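Local coordinates for protein DspB (Aggregatibacter actinomycetemcomitans, PDB 1YHT) that hydrolyses terminal N-acetylhexosamine residues as a family 20 beta-N-acetylhexosaminidase and releases biofilm, presumably by cutting its polysaccharide, at residues H51-D56 / S328-D333; L21-A26 / K36-T41; S162-V167 / S203-K208. All blocks are in the same frame, centred on the assembly; numbering follows the deposited sequence.

How the interactions relate
All three contacts belong to one barrel of parallel strands wrapped by helices, at different depths. Interaction 1 is buried near the mouth and joins residues at the ends of two strands. It is aromatic and polar, with a histidine fixed by carboxylates. Interaction 2 is also buried but apolar, and packs strand 18-24 on helix 32-44. These two contacts touch: strand 18-24 lies between strands 49-53 and 324-329 and bonds to 49-53 through His51. Interaction 3 is partly buried, about 21 Å from interaction 1 between centres. It joins two outer helices through methionine, phenylalanine and leucine. Phe54 of 51-56 packs on Val167 of 162-167.

Interaction 1 (H51-D56 / S328-D333); sequences HLHFSD and SIWGED
His53 meets Trp330 with the face of its imidazole ring, and the indole answers with an edge. Beginning at the root of the histidine, CB packs on the sulfur of Met22. The first torsion sets CG opposite the backbone N (chi1 -172°), which carries the ring out from the strand towards the tryptophan. All five ring atoms lie at similar distances from one carbon, Trp330 CZ3. That carbon sits over the ring centre; of the five, His53 NE2 is nearest, 3.9 Å from Trp330 CZ3. The ring planes stand at 74°, and the centroid of the His53 ring is 5.1 Å from that of the Trp330 six-membered ring. This is a T-shaped pair.

The two ring nitrogens hold the imidazole in place. ND1 is hydrogen-bonded to Glu114, whose OE1 also pairs with His51. At the tip, His53 NE2 donates to Asp56 OD2 over 2.6 Å, nearly straight at 164°. The acceptor lies in the imidazole plane and uses its anti lone pair. The other oxygen of Asp56 is hydrogen-bonded to His120. Bonds on two sides should limit rotation of the ring. The nearest atoms of the Trp330 side chain are about 4 Å from a bound glycerol and a bound acetic acid, both probably from the crystallisation liquor. Such a cluster at the C-terminal ends of the strands is consistent with the active-site pocket of a family 20 TIM barrel.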
loop_
_atom_site.group_PDB
_atom_site.type_symbol
_atom_site.label_atom_id
_atom_site.label_comp_id
_atom_site.label_asym_id
_atom_site.label_seq_id
_atom_site.Cartn_x
_atom_site.Cartn_y
_atom_site.Cartn_z
ATOM N N HIS A 51 -0.546 2.959 -6.805
ATOM C CA HIS A 51 -0.510 1.894 -5.802
ATOM C C HIS A 51 -1.808 1.945 -5.005
ATOM O O HIS A 51 -2.077 2.879 -4.215
ATOM C CB HIS A 51 0.801 2.099 -4.998
ATOM C CG HIS A 51 0.969 1.258 -3.753
ATOM N ND1 HIS A 51 2.064 1.426 -2.918
ATOM C CD2 HIS A 51 0.191 0.310 -3.166
ATOM C CE1 HIS A 51 1.950 0.613 -1.882
ATOM N NE2 HIS A 51 0.811 -0.054 -1.988
ATOM N N LEU A 52 -2.642 0.941 -5.253
ATOM C CA LEU A 52 -4.007 0.903 -4.722
ATOM C C LEU A 52 -4.079 0.059 -3.489
ATOM O O LEU A 52 -4.104 -1.186 -3.566
ATOM C CB LEU A 52 -4.984 0.371 -5.745
ATOM C CG LEU A 52 -6.444 0.766 -5.498
ATOM C CD1 LEU A 52 -6.652 2.299 -5.656
ATOM C CD2 LEU A 52 -7.397 0.003 -6.414
ATOM N N HIS A 53 -4.135 0.751 -2.344
ATOM C CA HIS A 53 -4.232 0.104 -1.020
ATOM C C HIS A 53 -5.708 -0.056 -0.694
ATOM O O HIS A 53 -6.281 0.787 -0.006
ATOM C CB HIS A 53 -3.483 0.969 0.019
ATOM C CG HIS A 53 -3.345 0.324 1.371
ATOM N ND1 HIS A 53 -2.227 -0.393 1.747
ATOM C CD2 HIS A 53 -4.179 0.307 2.436
ATOM C CE1 HIS A 53 -2.391 -0.833 2.987
ATOM N NE2 HIS A 53 -3.570 -0.420 3.428
ATOM N N PHE A 54 -6.309 -1.141 -1.198
ATOM C CA PHE A 54 -7.776 -1.397 -1.142
ATOM C C PHE A 54 -8.217 -2.342 -0.029
ATOM O O PHE A 54 -9.416 -2.554 0.159
ATOM C CB PHE A 54 -8.320 -1.934 -2.504
ATOM C CG PHE A 54 -7.731 -3.253 -2.926
ATOM C CD1 PHE A 54 -8.239 -4.455 -2.442
ATOM C CD2 PHE A 54 -6.671 -3.294 -3.791
ATOM C CE1 PHE A 54 -7.669 -5.641 -2.795
ATOM C CE2 PHE A 54 -6.112 -4.488 -4.141
ATOM C CZ PHE A 54 -6.622 -5.662 -3.650
ATOM N N SER A 55 -7.245 -2.897 0.713
ATOM C CA SER A 55 -7.537 -3.906 1.726
ATOM C C SER A 55 -6.786 -3.537 3.045
ATOM O O SER A 55 -5.559 -3.363 3.053
ATOM C CB SER A 55 -7.127 -5.279 1.222
ATOM O OG SER A 55 -7.272 -6.279 2.227
ATOM N N ASP A 56 -7.534 -3.404 4.134
ATOM C CA ASP A 56 -6.922 -3.134 5.438
ATOM C C ASP A 56 -7.892 -3.610 6.514
ATOM O O ASP A 56 -8.786 -4.380 6.222
ATOM C CB ASP A 56 -6.528 -1.643 5.595
ATOM C CG ASP A 56 -5.254 -1.452 6.425
ATOM O OD1 ASP A 56 -5.332 -1.756 7.654
ATOM O OD2 ASP A 56 -4.155 -1.040 5.868
ATOM N N SER A 328 1.767 9.050 -0.352
ATOM C CA SER A 328 0.746 8.189 0.223
ATOM C C SER A 328 -0.351 9.022 0.900
ATOM O O SER A 328 -0.068 9.847 1.756
ATOM C CB SER A 328 1.406 7.238 1.244
ATOM O OG SER A 328 2.306 6.293 0.640
ATOM N N ILE A 329 -1.606 8.818 0.499
ATOM C CA ILE A 329 -2.744 9.480 1.100
ATOM C C ILE A 329 -3.516 8.446 1.879
ATOM O O ILE A 329 -4.233 7.627 1.303
ATOM C CB ILE A 329 -3.692 10.103 0.027
ATOM C CG1 ILE A 329 -2.922 11.036 -0.924
ATOM C CG2 ILE A 329 -4.872 10.792 0.751
ATOM C CD1 ILE A 329 -3.766 11.666 -2.091
ATOM N N TRP A 330 -3.400 8.526 3.191
ATOM C CA TRP A 330 -3.966 7.593 4.103
ATOM C C TRP A 330 -5.285 8.117 4.618
ATOM O O TRP A 330 -5.453 9.328 4.826
ATOM C CB TRP A 330 -3.038 7.310 5.265
ATOM C CG TRP A 330 -1.720 6.660 4.880
ATOM C CD1 TRP A 330 -0.533 7.269 4.762
ATOM C CD2 TRP A 330 -1.501 5.284 4.605
ATOM N NE1 TRP A 330 0.440 6.360 4.416
ATOM C CE2 TRP A 330 -0.136 5.130 4.307
ATOM C CE3 TRP A 330 -2.331 4.162 4.570
ATOM C CZ2 TRP A 330 0.424 3.904 3.997
ATOM C CZ3 TRP A 330 -1.780 2.947 4.240
ATOM C CH2 TRP A 330 -0.423 2.824 3.955
ATOM N N GLY A 331 -6.200 7.168 4.840
ATOM C CA GLY A 331 -7.636 7.434 5.000
ATOM C C GLY A 331 -8.227 7.482 6.389
ATOM O O GLY A 331 -9.404 7.822 6.516
ATOM N N GLU A 332 -7.443 7.133 7.404
ATOM C CA GLU A 332 -7.934 6.928 8.806
ATOM C C GLU A 332 -8.790 8.042 9.350
ATOM O O GLU A 332 -9.707 7.808 10.147
ATOM C CB GLU A 332 -6.818 6.980 9.876
ATOM C CG GLU A 332 -5.720 6.123 9.833
ATOM C CD GLU A 332 -4.620 6.653 9.014
ATOM O OE1 GLU A 332 -3.635 7.256 9.553
ATOM O OE2 GLU A 332 -4.757 6.370 7.833
ATOM N N ASP A 333 -8.399 9.270 9.037
ATOM C CA ASP A 333 -8.912 10.450 9.729
ATOM C C ASP A 333 -9.896 11.242 8.854
ATOM O O ASP A 333 -10.358 12.315 9.253
ATOM C CB ASP A 333 -7.733 11.383 10.118
ATOM C CG ASP A 333 -6.938 10.891 11.337
ATOM O OD1 ASP A 333 -7.325 9.898 11.979
ATOM O OD2 ASP A 333 -5.888 11.494 11.630
#

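Interaction 2 (L21-A26 / K36-T41); sequences LMLDIA and KSFIDT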
loop_
_atom_site.group_PDB
_atom_site.type_symbol
_atom_site.label_atom_id
_atom_site.label_comp_id
_atom_site.label_asym_id
_atom_site.label_seq_id
_atom_site.Cartn_x
_atom_site.Cartn_y
_atom_site.Cartn_z
ATOM N N LEU A 21 1.321 7.615 -6.814
ATOM C CA LEU A 21 0.456 7.792 -5.676
ATOM C C LEU A 21 0.152 6.439 -5.074
ATOM O O LEU A 21 -0.157 5.468 -5.789
ATOM C CB LEU A 21 -0.865 8.413 -6.109
ATOM C CG LEU A 21 -1.985 8.555 -5.111
ATOM C CD1 LEU A 21 -1.610 9.474 -4.017
ATOM C CD2 LEU A 21 -3.202 9.034 -5.835
ATOM N N MET A 22 0.210 6.387 -3.754
ATOM C CA MET A 22 -0.435 5.296 -3.041
ATOM C C MET A 22 -1.732 5.832 -2.470
ATOM O O MET A 22 -1.754 6.796 -1.659
ATOM C CB MET A 22 0.475 4.804 -1.926
ATOM C CG MET A 22 0.071 3.529 -1.338
ATOM S SD MET A 22 -1.066 3.436 0.036
ATOM C CE MET A 22 -1.330 4.978 0.883
ATOM N N LEU A 23 -2.825 5.198 -2.843
ATOM C CA LEU A 23 -4.126 5.692 -2.432
ATOM C C LEU A 23 -4.749 4.622 -1.571
ATOM O O LEU A 23 -4.933 3.466 -2.023
ATOM C CB LEU A 23 -5.035 5.976 -3.649
ATOM C CG LEU A 23 -6.366 6.678 -3.276
ATOM C CD1 LEU A 23 -6.213 8.085 -2.712
ATOM C CD2 LEU A 23 -7.279 6.709 -4.444
ATOM N N ASP A 24 -5.067 5.007 -0.335
ATOM C CA ASP A 24 -5.705 4.108 0.624
ATOM C C ASP A 24 -7.207 4.264 0.459
ATOM O O ASP A 24 -7.811 5.212 0.938
ATOM C CB ASP A 24 -5.232 4.422 2.038
ATOM C CG ASP A 24 -6.087 3.798 3.127
ATOM O OD1 ASP A 24 -6.882 2.849 2.890
ATOM O OD2 ASP A 24 -5.933 4.266 4.284
ATOM N N ILE A 25 -7.782 3.303 -0.245
ATOM C CA ILE A 25 -9.206 3.272 -0.451
ATOM C C ILE A 25 -9.879 2.341 0.541
ATOM O O ILE A 25 -11.063 2.207 0.495
ATOM C CB ILE A 25 -9.608 2.945 -1.918
ATOM C CG1 ILE A 25 -9.241 1.523 -2.352
ATOM C CG2 ILE A 25 -8.991 4.012 -2.878
ATOM C CD1 ILE A 25 -9.759 1.198 -3.693
ATOM N N ALA A 26 -9.119 1.752 1.462
ATOM C CA ALA A 26 -9.692 0.874 2.475
ATOM C C ALA A 26 -10.285 1.668 3.629
ATOM O O ALA A 26 -11.325 1.311 4.166
ATOM C CB ALA A 26 -8.627 -0.091 2.997
ATOM N N LYS A 36 -10.030 8.496 -11.319
ATOM C CA LYS A 36 -9.582 8.980 -12.623
ATOM C C LYS A 36 -8.921 10.374 -12.567
ATOM O O LYS A 36 -7.979 10.621 -13.315
ATOM C CB LYS A 36 -10.727 9.003 -13.624
ATOM C CG LYS A 36 -11.135 7.639 -14.139
ATOM C CD LYS A 36 -12.460 7.741 -14.874
ATOM C CE LYS A 36 -12.900 6.397 -15.471
ATOM N NZ LYS A 36 -13.931 6.640 -16.495
ATOM N N SER A 37 -9.408 11.266 -11.702
ATOM C CA SER A 37 -8.746 12.551 -11.500
ATOM C C SER A 37 -7.335 12.420 -10.909
ATOM O O SER A 37 -6.425 13.106 -11.314
ATOM C CB SER A 37 -9.632 13.490 -10.650
ATOM O OG SER A 37 -10.804 13.891 -11.361
ATOM N N PHE A 38 -7.158 11.521 -9.934
ATOM C CA PHE A 38 -5.835 11.222 -9.395
ATOM C C PHE A 38 -4.933 10.711 -10.518
ATOM O O PHE A 38 -3.754 11.112 -10.613
ATOM C CB PHE A 38 -5.910 10.127 -8.298
ATOM C CG PHE A 38 -6.287 10.605 -6.971
ATOM C CD1 PHE A 38 -5.521 11.549 -6.315
ATOM C CD2 PHE A 38 -7.416 10.106 -6.333
ATOM C CE1 PHE A 38 -5.851 11.958 -5.035
ATOM C CE2 PHE A 38 -7.730 10.494 -5.067
ATOM C CZ PHE A 38 -6.947 11.458 -4.418
ATOM N N ILE A 39 -5.474 9.820 -11.362
ATOM C CA ILE A 39 -4.727 9.324 -12.519
ATOM C C ILE A 39 -4.287 10.492 -13.472
ATOM O O ILE A 39 -3.173 10.507 -13.989
ATOM C CB ILE A 39 -5.507 8.254 -13.274
ATOM C CG1 ILE A 39 -5.451 6.932 -12.493
ATOM C CG2 ILE A 39 -4.911 8.054 -14.701
ATOM C CD1 ILE A 39 -6.541 6.026 -12.786
ATOM N N ASP A 40 -5.172 11.464 -13.666
ATOM C CA ASP A 40 -4.857 12.637 -14.514
ATOM C C ASP A 40 -3.679 13.385 -13.938
ATOM O O ASP A 40 -2.712 13.676 -14.649
ATOM C CB ASP A 40 -6.048 13.548 -14.609
ATOM C CG ASP A 40 -7.209 12.919 -15.372
ATOM O OD1 ASP A 40 -7.008 12.084 -16.275
ATOM O OD2 ASP A 40 -8.356 13.284 -15.061
ATOM N N THR A 41 -3.704 13.631 -12.644
ATOM C CA THR A 41 -2.588 14.321 -11.974
ATOM C C THR A 41 -1.276 13.543 -12.116
ATOM O O THR A 41 -0.249 14.127 -12.466
ATOM C CB THR A 41 -2.896 14.574 -10.495
ATOM O OG1 THR A 41 -4.073 15.330 -10.417
ATOM C CG2 THR A 41 -1.796 15.348 -9.784
#
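Asp24 OD2, one residue past the Leu23 that packs on Phe38, is gripped by two groups: a salt bridge from Arg27 and the backbone N-H of Gly331. The other oxygen, Asp24 OD1, accepts from Ala26 N at 2.9 Å. That bond is bent, at 131°, and closes an Asx turn where the chain leaves the strand.

The contact with the helix is apolar. Phe38 reaches from 36-41 to the two leucines of the strand, and both come to the same side of its ring plane, against different parts of the ring. Leu21 uses one methyl near the root: Leu21 CD2 is 3.5 Å from Phe38 CD1 and also lies close to CG and CB. Leu23 takes the CD2, CE2 and CZ side with both methyls. Leu23 CD1 comes within 3.7 Å of Phe38 CE2, and Leu23 CD2 lies 3.9 Å from that same Phe38 CE2. Both approaches are oblique to the ring. A shared trans first torsion (173° and -172°) turns both leucines towards the helix, yet Leu21 crosses Phe38 at a slant and Leu23 at about a right angle.

Strand 18-24 and helix 32-44 open a beta-alpha-beta unit that continues into strand 49-53. Phe38 also touches Ile329 of strand 324-329. Flanking helices border the helix: Lys36 is salt-bridged to Asp99 of helix 94-106, and Thr41 packs on helix 339-358.

Interaction 3 (S162-V167 / S203-K208); sequences SLMSEV and SYFLEK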
loop_
_atom_site.group_PDB
_atom_site.type_symbol
_atom_site.label_atom_id
_atom_site.label_comp_id
_atom_site.label_asym_id
_atom_site.label_seq_id
_atom_site.Cartn_x
_atom_site.Cartn_y
_atom_site.Cartn_z
ATOM N N SER A 162 -4.724 -18.058 -3.447
ATOM C CA SER A 162 -6.007 -18.076 -4.164
ATOM C C SER A 162 -6.624 -16.669 -4.292
ATOM O O SER A 162 -7.121 -16.347 -5.352
ATOM C CB SER A 162 -6.994 -19.071 -3.556
ATOM O OG SER A 162 -7.588 -18.532 -2.393
ATOM N N LEU A 163 -6.530 -15.826 -3.255
ATOM C CA LEU A 163 -7.033 -14.445 -3.303
ATOM C C LEU A 163 -6.100 -13.579 -4.170
ATOM O O LEU A 163 -6.546 -12.803 -5.030
ATOM C CB LEU A 163 -7.150 -13.850 -1.888
ATOM C CG LEU A 163 -7.807 -12.479 -1.728
ATOM C CD1 LEU A 163 -9.251 -12.434 -2.379
ATOM C CD2 LEU A 163 -7.844 -12.126 -0.228
ATOM N N MET A 164 -4.798 -13.787 -4.034
ATOM C CA MET A 164 -3.862 -13.100 -4.942
ATOM C C MET A 164 -4.169 -13.385 -6.408
ATOM O O MET A 164 -4.172 -12.458 -7.225
ATOM C CB MET A 164 -2.424 -13.472 -4.636
ATOM C CG MET A 164 -1.931 -12.990 -3.271
ATOM S SD MET A 164 -0.349 -13.801 -2.810
ATOM C CE MET A 164 0.778 -13.038 -3.983
ATOM N N SER A 165 -4.457 -14.647 -6.742
ATOM C CA SER A 165 -4.816 -15.004 -8.133
ATOM C C SER A 165 -6.037 -14.248 -8.666
ATOM O O SER A 165 -6.079 -13.819 -9.828
ATOM C CB SER A 165 -5.060 -16.513 -8.229
ATOM O OG SER A 165 -3.848 -17.217 -7.989
ATOM N N GLU A 166 -7.060 -14.115 -7.816
ATOM C CA GLU A 166 -8.240 -13.345 -8.154
ATOM C C GLU A 166 -7.910 -11.864 -8.389
ATOM O O GLU A 166 -8.364 -11.247 -9.369
ATOM C CB GLU A 166 -9.258 -13.488 -7.037
ATOM C CG GLU A 166 -10.557 -12.751 -7.367
ATOM C CD GLU A 166 -11.608 -12.898 -6.293
ATOM O OE1 GLU A 166 -11.610 -12.066 -5.368
ATOM O OE2 GLU A 166 -12.432 -13.808 -6.415
ATOM N N VAL A 167 -7.126 -11.288 -7.485
ATOM C CA VAL A 167 -6.707 -9.863 -7.598
ATOM C C VAL A 167 -5.884 -9.637 -8.874
ATOM O O VAL A 167 -6.118 -8.692 -9.646
ATOM C CB VAL A 167 -5.995 -9.400 -6.342
ATOM C CG1 VAL A 167 -5.358 -8.044 -6.560
ATOM C CG2 VAL A 167 -6.965 -9.341 -5.160
ATOM N N SER A 203 6.572 -14.059 -3.389
ATOM C CA SER A 203 7.304 -13.466 -4.499
ATOM C C SER A 203 7.501 -14.436 -5.666
ATOM O O SER A 203 7.373 -14.018 -6.834
ATOM C CB SER A 203 8.661 -12.911 -4.059
ATOM O OG SER A 203 9.603 -13.918 -3.714
ATOM N N TYR A 204 7.836 -15.706 -5.363
ATOM C CA TYR A 204 8.044 -16.693 -6.436
ATOM C C TYR A 204 6.704 -17.135 -7.099
ATOM O O TYR A 204 6.653 -17.461 -8.269
ATOM C CB TYR A 204 8.859 -17.883 -5.925
ATOM C CG TYR A 204 10.299 -17.473 -5.618
ATOM C CD1 TYR A 204 11.108 -16.942 -6.613
ATOM C CD2 TYR A 204 10.830 -17.611 -4.344
ATOM C CE1 TYR A 204 12.409 -16.561 -6.349
ATOM C CE2 TYR A 204 12.139 -17.218 -4.053
ATOM C CZ TYR A 204 12.919 -16.709 -5.064
ATOM O OH TYR A 204 14.213 -16.338 -4.799
ATOM N N PHE A 205 5.620 -17.107 -6.330
ATOM C CA PHE A 205 4.289 -17.348 -6.873
ATOM C C PHE A 205 3.962 -16.209 -7.857
ATOM O O PHE A 205 3.481 -16.444 -8.968
ATOM C CB PHE A 205 3.291 -17.405 -5.721
ATOM C CG PHE A 205 1.874 -17.401 -6.138
ATOM C CD1 PHE A 205 1.228 -18.590 -6.453
ATOM C CD2 PHE A 205 1.160 -16.215 -6.204
ATOM C CE1 PHE A 205 -0.143 -18.593 -6.843
ATOM C CE2 PHE A 205 -0.192 -16.224 -6.544
ATOM C CZ PHE A 205 -0.832 -17.407 -6.873
ATOM N N LEU A 206 4.207 -14.971 -7.454
ATOM C CA LEU A 206 3.993 -13.820 -8.358
ATOM C C LEU A 206 4.886 -13.865 -9.608
ATOM O O LEU A 206 4.435 -13.560 -10.724
ATOM C CB LEU A 206 4.212 -12.503 -7.606
ATOM C CG LEU A 206 3.107 -12.150 -6.608
ATOM C CD1 LEU A 206 3.509 -11.010 -5.669
ATOM C CD2 LEU A 206 1.798 -11.820 -7.292
ATOM N N GLU A 207 6.159 -14.196 -9.408
ATOM C CA GLU A 207 7.113 -14.367 -10.496
ATOM C C GLU A 207 6.562 -15.334 -11.533
ATOM O O GLU A 207 6.566 -15.022 -12.732
ATOM C CB GLU A 207 8.521 -14.809 -9.975
ATOM C CG GLU A 207 9.529 -15.075 -11.079
ATOM C CD GLU A 207 10.862 -15.600 -10.542
ATOM O OE1 GLU A 207 10.917 -16.718 -10.010
ATOM O OE2 GLU A 207 11.866 -14.880 -10.651
ATOM N N LYS A 208 6.007 -16.464 -11.100
ATOM C CA LYS A 208 5.472 -17.424 -12.062
ATOM C C LYS A 208 4.277 -16.844 -12.823
ATOM O O LYS A 208 4.062 -17.178 -13.985
ATOM C CB LYS A 208 5.117 -18.763 -11.394
ATOM C CG LYS A 208 4.881 -19.933 -12.420
ATOM C CD LYS A 208 4.282 -21.184 -11.718
ATOM C CE LYS A 208 3.725 -22.235 -12.729
ATOM N NZ LYS A 208 2.392 -22.847 -12.259
#
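Met164 and Phe205 meet at a slant, and Ser165 comes up to the rim of the same ring. Phe205 turns its ring away from its own backbone N and across to helix 154-171. The thioether passes beside the ring in a Met-aromatic contact. Met164 SD is 5.2 Å from the Phe205 ring centroid, and its direction lies 50° off the ring normal. The terminal methyl does more of the touching. Met164 CE lies 3.9 Å from Phe205 CD2.

The bend at the end of the methionine chain (chi3 70°) puts this methyl against Leu206 too, where Met164 CE approaches Leu206 CG to 3.6 Å. Both leucine methyls lie close by, and the two side chains cross at about a right angle. Ser165 meets the ring differently. Ser165 OG lies near the ring plane, 3.2 Å from Phe205 CZ. This hydroxyl is hydrogen-bonded to the carbonyl of Gln161, one turn earlier, and has a weak bond with Lys209.

The two short helical segments run in roughly the same direction, 37° apart, with axes 11.4 Å from each other at closest approach. Their helices, 154-171 and 192-208, flank strand 177-181 in the chain and pack on the barrel, where Met164 and Leu206 both rest on Phe178 of that strand.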